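Local coordinates for outer membrane protein OMP121 (Bacteroides thetaiotaomicron, PDB 5FQ8) that probably imports nutrients across the outer membrane as a TonB-dependent receptor, a large metal-binding beta-barrel with an internal plug domain, at residues 165-170 / 269-274; 177-182 / 255-260; 294-299 / 311-316. All blocks are in the same frame, centred on the assembly; numbering follows the deposited sequence.

Contact 1 of 3, residues 165-170 / 269-274. With KR0 (3-decanoyloxypropyl decanoate), chain Q.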
loop_
_atom_site.group_PDB
_atom_site.type_symbol
_atom_site.label_atom_id
_atom_site.label_comp_id
_atom_site.label_asym_id
_atom_site.label_seq_id
_atom_site.Cartn_x
_atom_site.Cartn_y
_atom_site.Cartn_z
ATOM N N THR B 165 -42.040 -4.990 3.398
ATOM C CA THR B 165 -42.902 -3.955 2.837
ATOM C C THR B 165 -42.898 -2.752 3.761
ATOM O O THR B 165 -43.204 -2.875 4.949
ATOM C CB THR B 165 -44.328 -4.453 2.621
ATOM O OG1 THR B 165 -44.326 -5.553 1.710
ATOM C CG2 THR B 165 -45.159 -3.367 2.030
ATOM N N THR B 166 -42.553 -1.600 3.219
ATOM C CA THR B 166 -42.341 -0.400 4.008
ATOM C C THR B 166 -43.622 0.423 4.116
ATOM O O THR B 166 -44.550 0.284 3.320
ATOM C CB THR B 166 -41.218 0.411 3.376
ATOM O OG1 THR B 166 -41.430 0.479 1.965
ATOM C CG2 THR B 166 -39.901 -0.269 3.604
ATOM N N LYS B 167 -43.666 1.293 5.120
ATOM C CA LYS B 167 -44.880 2.057 5.398
ATOM C C LYS B 167 -45.120 3.123 4.338
ATOM O O LYS B 167 -44.183 3.674 3.764
ATOM C CB LYS B 167 -44.790 2.715 6.772
ATOM C CG LYS B 167 -44.824 1.754 7.939
ATOM C CD LYS B 167 -44.334 2.414 9.203
ATOM C CE LYS B 167 -44.516 1.529 10.411
ATOM N NZ LYS B 167 -44.082 2.186 11.671
ATOM N N SER B 168 -46.395 3.417 4.085
ATOM C CA SER B 168 -46.762 4.439 3.112
ATOM C C SER B 168 -47.499 5.592 3.771
ATOM O O SER B 168 -47.011 6.166 4.737
ATOM C CB SER B 168 -47.614 3.845 2.003
ATOM O OG SER B 168 -47.010 2.686 1.477
ATOM N N GLY B 169 -48.682 5.932 3.266
ATOM C CA GLY B 169 -49.342 7.167 3.611
ATOM C C GLY B 169 -50.548 7.020 4.528
ATOM O O GLY B 169 -51.047 5.936 4.807
ATOM N N ARG B 170 -51.018 8.176 4.982
ATOM C CA ARG B 170 -52.148 8.332 5.884
ATOM C C ARG B 170 -53.480 8.310 5.055
ATOM O O ARG B 170 -53.516 7.520 4.115
ATOM C CB ARG B 170 -51.884 9.588 6.698
ATOM C CG ARG B 170 -51.067 9.397 7.930
ATOM C CD ARG B 170 -50.982 10.710 8.674
ATOM N NE ARG B 170 -51.523 11.795 7.860
ATOM C CZ ARG B 170 -51.790 13.018 8.308
ATOM N NH1 ARG B 170 -51.575 13.320 9.581
ATOM N NH2 ARG B 170 -52.276 13.940 7.481
ATOM N N ASP B 269 -49.418 9.483 -1.828
ATOM C CA ASP B 269 -48.956 9.319 -0.458
ATOM C C ASP B 269 -47.482 9.675 -0.393
ATOM O O ASP B 269 -46.799 9.741 -1.412
ATOM C CB ASP B 269 -49.194 7.902 0.067
ATOM C CG ASP B 269 -48.579 6.851 -0.799
ATOM O OD1 ASP B 269 -47.352 6.767 -0.810
ATOM O OD2 ASP B 269 -49.309 6.098 -1.466
ATOM N N TYR B 270 -46.999 9.909 0.821
ATOM C CA TYR B 270 -45.646 10.413 1.001
ATOM C C TYR B 270 -45.153 10.033 2.384
ATOM O O TYR B 270 -45.814 10.345 3.375
ATOM C CB TYR B 270 -45.624 11.917 0.812
ATOM C CG TYR B 270 -44.268 12.493 0.526
ATOM C CD1 TYR B 270 -43.436 11.919 -0.428
ATOM C CD2 TYR B 270 -43.829 13.635 1.182
ATOM C CE1 TYR B 270 -42.201 12.449 -0.703
ATOM C CE2 TYR B 270 -42.590 14.178 0.912
ATOM C CZ TYR B 270 -41.783 13.576 -0.029
ATOM O OH TYR B 270 -40.548 14.092 -0.315
ATOM N N TYR B 271 -44.002 9.365 2.447
ATOM C CA TYR B 271 -43.366 8.969 3.696
ATOM C C TYR B 271 -41.912 9.405 3.669
ATOM O O TYR B 271 -41.241 9.267 2.647
ATOM C CB TYR B 271 -43.467 7.456 3.894
ATOM C CG TYR B 271 -43.305 6.981 5.317
ATOM C CD1 TYR B 271 -42.059 6.851 5.890
ATOM C CD2 TYR B 271 -44.405 6.656 6.085
ATOM C CE1 TYR B 271 -41.908 6.424 7.176
ATOM C CE2 TYR B 271 -44.264 6.230 7.374
ATOM C CZ TYR B 271 -43.007 6.112 7.918
ATOM O OH TYR B 271 -42.847 5.674 9.215
ATOM N N VAL B 272 -41.430 9.954 4.783
ATOM C CA VAL B 272 -40.044 10.401 4.912
ATOM C C VAL B 272 -39.595 10.159 6.342
ATOM O O VAL B 272 -40.261 10.598 7.282
ATOM C CB VAL B 272 -39.874 11.888 4.549
ATOM C CG1 VAL B 272 -38.490 12.355 4.915
ATOM C CG2 VAL B 272 -40.117 12.112 3.089
ATOM N N SER B 273 -38.463 9.482 6.512
ATOM C CA SER B 273 -38.017 9.021 7.820
ATOM C C SER B 273 -36.523 9.237 7.997
ATOM O O SER B 273 -35.782 9.451 7.038
ATOM C CB SER B 273 -38.314 7.544 8.003
ATOM O OG SER B 273 -37.639 6.812 7.008
ATOM N N PHE B 274 -36.086 9.138 9.246
ATOM C CA PHE B 274 -34.695 9.308 9.632
ATOM C C PHE B 274 -34.446 8.487 10.881
ATOM O O PHE B 274 -35.271 8.479 11.789
ATOM C CB PHE B 274 -34.374 10.772 9.903
ATOM C CG PHE B 274 -33.103 10.991 10.677
ATOM C CD1 PHE B 274 -31.885 11.055 10.019
ATOM C CD2 PHE B 274 -33.117 11.156 12.047
ATOM C CE1 PHE B 274 -30.719 11.272 10.704
ATOM C CE2 PHE B 274 -31.942 11.369 12.735
ATOM C CZ PHE B 274 -30.744 11.424 12.062
HETATM C C1 KR0 Q . -21.983 21.115 11.467
HETATM O O1 KR0 Q . -23.194 20.695 12.085
HETATM C C2 KR0 Q . -22.034 20.488 10.087
HETATM C C3 KR0 Q . -22.088 18.972 10.169
HETATM C C4 KR0 Q . -26.274 14.812 12.430
HETATM O O4 KR0 Q . -23.388 18.434 10.375
HETATM C C5 KR0 Q . -23.456 17.110 10.979
HETATM C C6 KR0 Q . -27.517 15.710 12.559
HETATM C C7 KR0 Q . -24.018 21.544 12.926
HETATM C C8 KR0 Q . -28.807 14.925 12.292
HETATM O O8 KR0 Q . -22.429 16.640 11.420
HETATM C C9 KR0 Q . -30.118 15.717 12.355
HETATM O O9 KR0 Q . -24.360 22.632 12.503
HETATM C C10 KR0 Q . -24.745 16.323 11.051
HETATM C C11 KR0 Q . -24.930 15.558 12.368
HETATM C C12 KR0 Q . -24.454 21.073 14.297
HETATM C C13 KR0 Q . -25.647 20.126 14.205
HETATM C C14 KR0 Q . -31.308 14.808 12.035
HETATM C C15 KR0 Q . -32.573 15.538 11.595
HETATM C C16 KR0 Q . -33.269 14.792 10.478
HETATM C C17 KR0 Q . -26.968 20.863 14.028
HETATM C C18 KR0 Q . -27.910 20.080 13.118
HETATM C C19 KR0 Q . -29.049 19.404 13.879
HETATM C C20 KR0 Q . -30.366 20.174 13.746
HETATM C C21 KR0 Q . -31.589 19.337 14.120
HETATM C C22 KR0 Q . -32.884 20.136 13.980
HETATM C C23 KR0 Q . -34.147 19.335 14.249
#
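This is a meeting of plug and barrel: the loop that leaves strand 161-166 on its way to strand 177-188 rests, through Lys-167, Ser-168 and Gly-169, on Asp-269 and Tyr-271 of barrel strand 268-280. The Tyr-271 ring carries most of it. With CG swung away from the backbone N (chi1 -159°), the ring rises off the strand and stands against the loop. Ser-168 O comes in at its edge, near the ring plane, 3.0 Å from Tyr-271 CD2. Lys-167 slants across the outer half of the same ring, its CB 3.6 Å from Tyr-271 CE2 and its CD also 3.6 Å from Tyr-271 OH. The lysine chain then runs on, extended, so that NZ reaches Asp-136 O in the plug, while the tyrosine hydroxyl has a weak hydrogen bond to Ser-260 OG on the next barrel strand. A leucine in place of Tyr-271 would probably leave the Lys-167 methylenes without the ring they pack against and Ser-260 OG without this weak partner. Further down the loop, Gly-169, bare of a side chain, brings its CA to 3.6 Å from Asp-269 CB. No hydrogen bond joins the two segments. On the barrel's lipid side, Phe-274 lies under a decanoyl chain of KR0, whose C14 sits 3.4 Å from Phe-274 CZ, over one face toward the rim. Inward residues meeting the plug and outward ones meeting lipid or, as Tyr-270 and Val-272 do, the second subunit, is the pattern of an outer-membrane barrel wall.

Contact 2 of 3, residues 177-182 / 255-260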
loop_
_atom_site.group_PDB
_atom_site.type_symbol
_atom_site.label_atom_id
_atom_site.label_comp_id
_atom_site.label_asym_id
_atom_site.label_seq_id
_atom_site.Cartn_x
_atom_site.Cartn_y
_atom_site.Cartn_z
ATOM N N ILE B 177 -46.461 12.850 12.325
ATOM C CA ILE B 177 -45.085 12.763 12.788
ATOM C C ILE B 177 -45.033 11.751 13.913
ATOM O O ILE B 177 -45.700 11.928 14.932
ATOM C CB ILE B 177 -44.556 14.118 13.273
ATOM C CG1 ILE B 177 -44.606 15.161 12.167
ATOM C CG2 ILE B 177 -43.147 13.971 13.788
ATOM C CD1 ILE B 177 -44.231 16.534 12.644
ATOM N N GLU B 178 -44.225 10.715 13.745
ATOM C CA GLU B 178 -43.965 9.723 14.780
ATOM C C GLU B 178 -42.501 9.761 15.177
ATOM O O GLU B 178 -41.629 9.627 14.325
ATOM C CB GLU B 178 -44.327 8.330 14.293
ATOM C CG GLU B 178 -44.066 7.246 15.301
ATOM C CD GLU B 178 -44.366 5.890 14.752
ATOM O OE1 GLU B 178 -45.013 5.822 13.690
ATOM O OE2 GLU B 178 -43.946 4.894 15.376
ATOM N N TYR B 179 -42.238 9.942 16.459
ATOM C CA TYR B 179 -40.888 9.927 17.002
ATOM C C TYR B 179 -40.697 8.710 17.890
ATOM O O TYR B 179 -41.589 8.355 18.652
ATOM C CB TYR B 179 -40.617 11.179 17.794
ATOM C CG TYR B 179 -39.362 11.147 18.629
ATOM C CD1 TYR B 179 -38.112 11.164 18.038
ATOM C CD2 TYR B 179 -39.428 11.143 20.008
ATOM C CE1 TYR B 179 -36.969 11.157 18.795
ATOM C CE2 TYR B 179 -38.294 11.146 20.775
ATOM C CZ TYR B 179 -37.064 11.150 20.165
ATOM O OH TYR B 179 -35.924 11.145 20.933
ATOM N N ASN B 180 -39.540 8.060 17.775
ATOM C CA ASN B 180 -39.124 7.019 18.706
ATOM C C ASN B 180 -37.761 7.397 19.254
ATOM O O ASN B 180 -36.823 7.615 18.484
ATOM C CB ASN B 180 -39.061 5.650 18.036
ATOM C CG ASN B 180 -40.417 5.116 17.679
ATOM O OD1 ASN B 180 -41.073 4.477 18.489
ATOM N ND2 ASN B 180 -40.847 5.366 16.456
ATOM N N GLY B 181 -37.652 7.484 20.568
ATOM C CA GLY B 181 -36.401 7.834 21.198
ATOM C C GLY B 181 -36.015 6.770 22.195
ATOM O O GLY B 181 -36.806 6.415 23.059
ATOM N N GLY B 182 -34.805 6.230 22.085
ATOM C CA GLY B 182 -34.430 5.066 22.848
ATOM C C GLY B 182 -33.100 5.249 23.545
ATOM O O GLY B 182 -32.286 6.085 23.183
ATOM N N TYR B 255 -27.759 5.135 22.390
ATOM C CA TYR B 255 -28.866 6.078 22.297
ATOM C C TYR B 255 -29.353 6.156 20.864
ATOM O O TYR B 255 -28.552 6.229 19.944
ATOM C CB TYR B 255 -28.484 7.459 22.803
ATOM C CG TYR B 255 -27.368 8.152 22.077
ATOM C CD1 TYR B 255 -27.622 8.940 20.969
ATOM C CD2 TYR B 255 -26.065 8.068 22.529
ATOM C CE1 TYR B 255 -26.610 9.599 20.314
ATOM C CE2 TYR B 255 -25.050 8.725 21.882
ATOM C CZ TYR B 255 -25.333 9.488 20.773
ATOM O OH TYR B 255 -24.334 10.148 20.114
ATOM N N SER B 256 -30.666 6.097 20.681
ATOM C CA SER B 256 -31.262 6.081 19.358
ATOM C C SER B 256 -32.303 7.175 19.234
ATOM O O SER B 256 -32.977 7.509 20.205
ATOM C CB SER B 256 -31.917 4.756 19.039
ATOM O OG SER B 256 -32.721 4.911 17.881
ATOM N N ASN B 257 -32.438 7.717 18.025
ATOM C CA ASN B 257 -33.429 8.739 17.709
ATOM C C ASN B 257 -34.010 8.400 16.348
ATOM O O ASN B 257 -33.262 8.262 15.378
ATOM C CB ASN B 257 -32.813 10.142 17.684
ATOM C CG ASN B 257 -32.441 10.651 19.054
ATOM O OD1 ASN B 257 -33.285 11.066 19.814
ATOM N ND2 ASN B 257 -31.170 10.632 19.366
ATOM N N SER B 258 -35.327 8.270 16.267
ATOM C CA SER B 258 -35.989 7.964 15.008
ATOM C C SER B 258 -37.185 8.878 14.806
ATOM O O SER B 258 -37.984 9.060 15.724
ATOM C CB SER B 258 -36.432 6.518 14.967
ATOM O OG SER B 258 -37.210 6.283 13.817
ATOM N N LEU B 259 -37.317 9.427 13.599
ATOM C CA LEU B 259 -38.398 10.328 13.234
ATOM C C LEU B 259 -39.051 9.853 11.943
ATOM O O LEU B 259 -38.420 9.190 11.129
ATOM C CB LEU B 259 -37.867 11.741 13.059
ATOM C CG LEU B 259 -38.638 12.947 13.565
ATOM C CD1 LEU B 259 -38.657 12.923 15.053
ATOM C CD2 LEU B 259 -37.945 14.186 13.096
ATOM N N SER B 260 -40.317 10.203 11.740
ATOM C CA SER B 260 -40.949 9.905 10.461
ATOM C C SER B 260 -42.045 10.919 10.172
ATOM O O SER B 260 -42.649 11.467 11.089
ATOM C CB SER B 260 -41.499 8.485 10.437
ATOM O OG SER B 260 -42.769 8.434 11.025
#
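Ser-258 O is gripped from two neighbouring residues of strand 177-188: the N-H of Asn-180 points almost straight at it, 2.8 Å from Asn-180 N to Ser-258 O with 168° at the hydrogen, and the CA-H of Tyr-179 adds a softer contact. The return bond, Ser-258 N to Asn-180 O, is also 2.8 Å, completing an antiparallel hydrogen-bonded pair. Gly-182 and Ser-256 form another, with straighter bonds still, although both donors stand above the planes of the carbonyls they reach. Toward Glu-178 and Ser-260 the ladder slackens; Ser-260 N to Glu-178 O is weak.

On the face that bears Tyr-179, Asn-257 and Leu-259, a diagonal link is laid over this ladder. Tyr-179 holds CG anti to the backbone N (chi1 168°), which sends the ring along the strands until Tyr-179 OH donates to Asn-257 OD1 at 2.9 Å. The bond lies in the carbonyl plane, and ring and amide are nearly coplanar, 23° apart. Gly-181 N sits over one ring face, toward the rim, and the missing side chain of Gly-181 leaves the path of the phenol clear. Leu-259 CD1 meets Tyr-179 CD1 obliquely at 3.5 Å. The other end of the amide, Asn-257 ND2, has a weak bond to Gln-276.

The opposite face is hydroxyl-rich: Ser-258 OG reaches Asp-136 in the plug, whereas Ser-256 OG bonds to Gln-276 O on the neighbouring barrel strand, and Ser-258 and Asn-180 touch Arg-56. The chemistry implies a two-sided wall, in which the main chain holds the strands together, inward polar groups find partners in plug and neighbouring strands, and the tyrosine-asparagine bond ties the strands a second time on the outward side.

Contact 3 of 3, residues 294-299 / 311-316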
loop_
_atom_site.group_PDB
_atom_site.type_symbol
_atom_site.label_atom_id
_atom_site.label_comp_id
_atom_site.label_asym_id
_atom_site.label_seq_id
_atom_site.Cartn_x
_atom_site.Cartn_y
_atom_site.Cartn_z
ATOM N N THR B 294 -29.766 6.619 8.850
ATOM C CA THR B 294 -30.498 6.383 7.616
ATOM C C THR B 294 -31.388 7.572 7.307
ATOM O O THR B 294 -31.732 8.349 8.190
ATOM C CB THR B 294 -31.370 5.136 7.695
ATOM O OG1 THR B 294 -32.443 5.355 8.629
ATOM C CG2 THR B 294 -30.542 3.966 8.141
ATOM N N PHE B 295 -31.742 7.703 6.033
ATOM C CA PHE B 295 -32.724 8.668 5.576
ATOM C C PHE B 295 -33.502 8.025 4.449
ATOM O O PHE B 295 -32.913 7.357 3.610
ATOM C CB PHE B 295 -32.077 9.964 5.103
ATOM C CG PHE B 295 -33.069 11.017 4.711
ATOM C CD1 PHE B 295 -33.612 11.852 5.668
ATOM C CD2 PHE B 295 -33.478 11.152 3.394
ATOM C CE1 PHE B 295 -34.526 12.798 5.325
ATOM C CE2 PHE B 295 -34.391 12.099 3.047
ATOM C CZ PHE B 295 -34.918 12.928 4.013
ATOM N N SER B 296 -34.820 8.199 4.441
ATOM C CA SER B 296 -35.665 7.598 3.418
ATOM C C SER B 296 -36.747 8.571 2.981
ATOM O O SER B 296 -37.157 9.448 3.737
ATOM C CB SER B 296 -36.309 6.312 3.909
ATOM O OG SER B 296 -37.199 5.801 2.935
ATOM N N ALA B 297 -37.195 8.410 1.747
ATOM C CA ALA B 297 -38.245 9.241 1.189
ATOM C C ALA B 297 -38.970 8.396 0.166
ATOM O O ALA B 297 -38.353 7.928 -0.784
ATOM C CB ALA B 297 -37.682 10.503 0.555
ATOM N N ARG B 298 -40.255 8.173 0.375
ATOM C CA ARG B 298 -41.025 7.271 -0.455
ATOM C C ARG B 298 -42.319 7.954 -0.840
ATOM O O ARG B 298 -43.011 8.507 0.017
ATOM C CB ARG B 298 -41.306 5.963 0.274
ATOM C CG ARG B 298 -40.104 5.108 0.434
ATOM C CD ARG B 298 -40.354 3.944 1.316
ATOM N NE ARG B 298 -39.925 4.215 2.677
ATOM C CZ ARG B 298 -40.677 3.997 3.738
ATOM N NH1 ARG B 298 -41.894 3.515 3.584
ATOM N NH2 ARG B 298 -40.216 4.263 4.945
ATOM N N GLY B 299 -42.644 7.907 -2.115
ATOM C CA GLY B 299 -43.852 8.532 -2.599
ATOM C C GLY B 299 -44.462 7.746 -3.731
ATOM O O GLY B 299 -43.794 6.978 -4.421
ATOM N N SER B 311 -38.852 5.238 -4.384
ATOM C CA SER B 311 -38.278 5.103 -3.054
ATOM C C SER B 311 -36.785 5.335 -3.170
ATOM O O SER B 311 -36.156 4.776 -4.065
ATOM C CB SER B 311 -38.568 3.707 -2.487
ATOM O OG SER B 311 -37.909 3.483 -1.256
ATOM N N LEU B 312 -36.220 6.162 -2.292
ATOM C CA LEU B 312 -34.783 6.435 -2.293
ATOM C C LEU B 312 -34.264 6.509 -0.867
ATOM O O LEU B 312 -34.785 7.270 -0.055
ATOM C CB LEU B 312 -34.452 7.736 -3.024
ATOM C CG LEU B 312 -34.934 7.907 -4.456
ATOM C CD1 LEU B 312 -34.649 9.289 -4.910
ATOM C CD2 LEU B 312 -34.257 6.938 -5.355
ATOM N N ASN B 313 -33.213 5.758 -0.580
ATOM C CA ASN B 313 -32.720 5.581 0.775
ATOM C C ASN B 313 -31.213 5.752 0.805
ATOM O O ASN B 313 -30.522 5.292 -0.097
ATOM C CB ASN B 313 -33.085 4.196 1.301
ATOM C CG ASN B 313 -34.502 3.801 0.968
ATOM O OD1 ASN B 313 -35.381 3.891 1.802
ATOM N ND2 ASN B 313 -34.730 3.362 -0.252
ATOM N N TYR B 314 -30.712 6.402 1.848
ATOM C CA TYR B 314 -29.288 6.556 2.092
ATOM C C TYR B 314 -28.985 5.970 3.455
ATOM O O TYR B 314 -29.766 6.138 4.392
ATOM C CB TYR B 314 -28.872 8.027 2.023
ATOM C CG TYR B 314 -27.535 8.393 2.629
ATOM C CD1 TYR B 314 -26.386 8.379 1.872
ATOM C CD2 TYR B 314 -27.433 8.805 3.944
ATOM C CE1 TYR B 314 -25.169 8.730 2.416
ATOM C CE2 TYR B 314 -26.217 9.165 4.490
ATOM C CZ TYR B 314 -25.094 9.125 3.720
ATOM O OH TYR B 314 -23.886 9.471 4.250
ATOM N N ALA B 315 -27.868 5.260 3.552
ATOM C CA ALA B 315 -27.451 4.619 4.790
ATOM C C ALA B 315 -25.996 4.944 5.062
ATOM O O ALA B 315 -25.161 4.869 4.160
ATOM C CB ALA B 315 -27.656 3.112 4.723
ATOM N N TYR B 316 -25.708 5.319 6.297
ATOM C CA TYR B 316 -24.357 5.533 6.774
ATOM C C TYR B 316 -24.056 4.566 7.902
ATOM O O TYR B 316 -24.945 4.199 8.664
ATOM C CB TYR B 316 -24.179 6.936 7.276
ATOM C CG TYR B 316 -22.848 7.195 7.910
ATOM C CD1 TYR B 316 -21.763 7.599 7.140
ATOM C CD2 TYR B 316 -22.670 7.056 9.269
ATOM C CE1 TYR B 316 -20.544 7.844 7.708
ATOM C CE2 TYR B 316 -21.449 7.298 9.848
ATOM C CZ TYR B 316 -20.389 7.691 9.061
ATOM O OH TYR B 316 -19.174 7.934 9.642
#
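Two arms of a beta hairpin in the barrel wall meet here, strands 289-303 and 306-320, running antiparallel with Ser-296 opposite Asn-313 and Phe-295 opposite Tyr-314. Phe-295 and Tyr-314 make the more regular rung: Phe-295 N to Tyr-314 O and Tyr-314 N to Phe-295 O are both 3.0 Å, and each donor lies in the plane of the carbonyl it meets. Ala-297 and Leu-312 repeat the rung with longer bonds, 3.2 Å for Leu-312 N to Ala-297 O.

The distinctive chemistry is on the inward face. Ser-296 OG works both ways. It donates to Asn-313 OD1 across the non-hydrogen-bonded pair, 2.9 Å away, approaching from above the amide carbonyl plane, 39° out of it. It also accepts the N-H of Arg-298 NE at 3.2 Å in a nearly straight bond within the guanidinium plane. The arginine chain gets there by a bend at chi3 (-96°), which brings NE back along its own strand, while NH2 pairs with the carboxylate of Asp-137 in the plug. Ser-311 lies alongside the first carbons of Arg-298. Asn-313 ND2 has a hydrogen bond to Tyr-385 O on the next strand and a weak one to Ser-311 OG.

Outward, Phe-295, Ala-297, Leu-312 and Tyr-314 present a largely apolar surface to the second subunit: Leu-312 packs on Leu-312 of that copy, and the Tyr-314 ring meets Phe-384 of it nearly parallel. The chain of bonds from Arg-298 NE through Ser-296 OG to Asn-313 OD1 is likely to restrain the guanidinium, consistent with the wall helping to position it for the plug aspartate.

How the contacts relate
All three contacts draw on a run of neighbouring barrel strands, 177-188, 252-264, 268-280, 289-303 and 306-320, contact 1 by one strand alone. Contacts 2 and 3 are strand pairings, partly buried and built on main-chain bonds; contact 1 is a surface contact, made of van der Waals touches between a loop and strand 268-280. That strand lies between the other two contacts: Phe-274 O takes the N-H of Leu-259 on one edge, and Tyr-271 O and Ser-273 O those of Arg-298 and Ser-296 on the other. Inside, the plug's Asp-136 serves contacts 1 and 2 and Asp-137 contacts 1 and 3. Outside, contact 3 has the widest reach onto the second subunit.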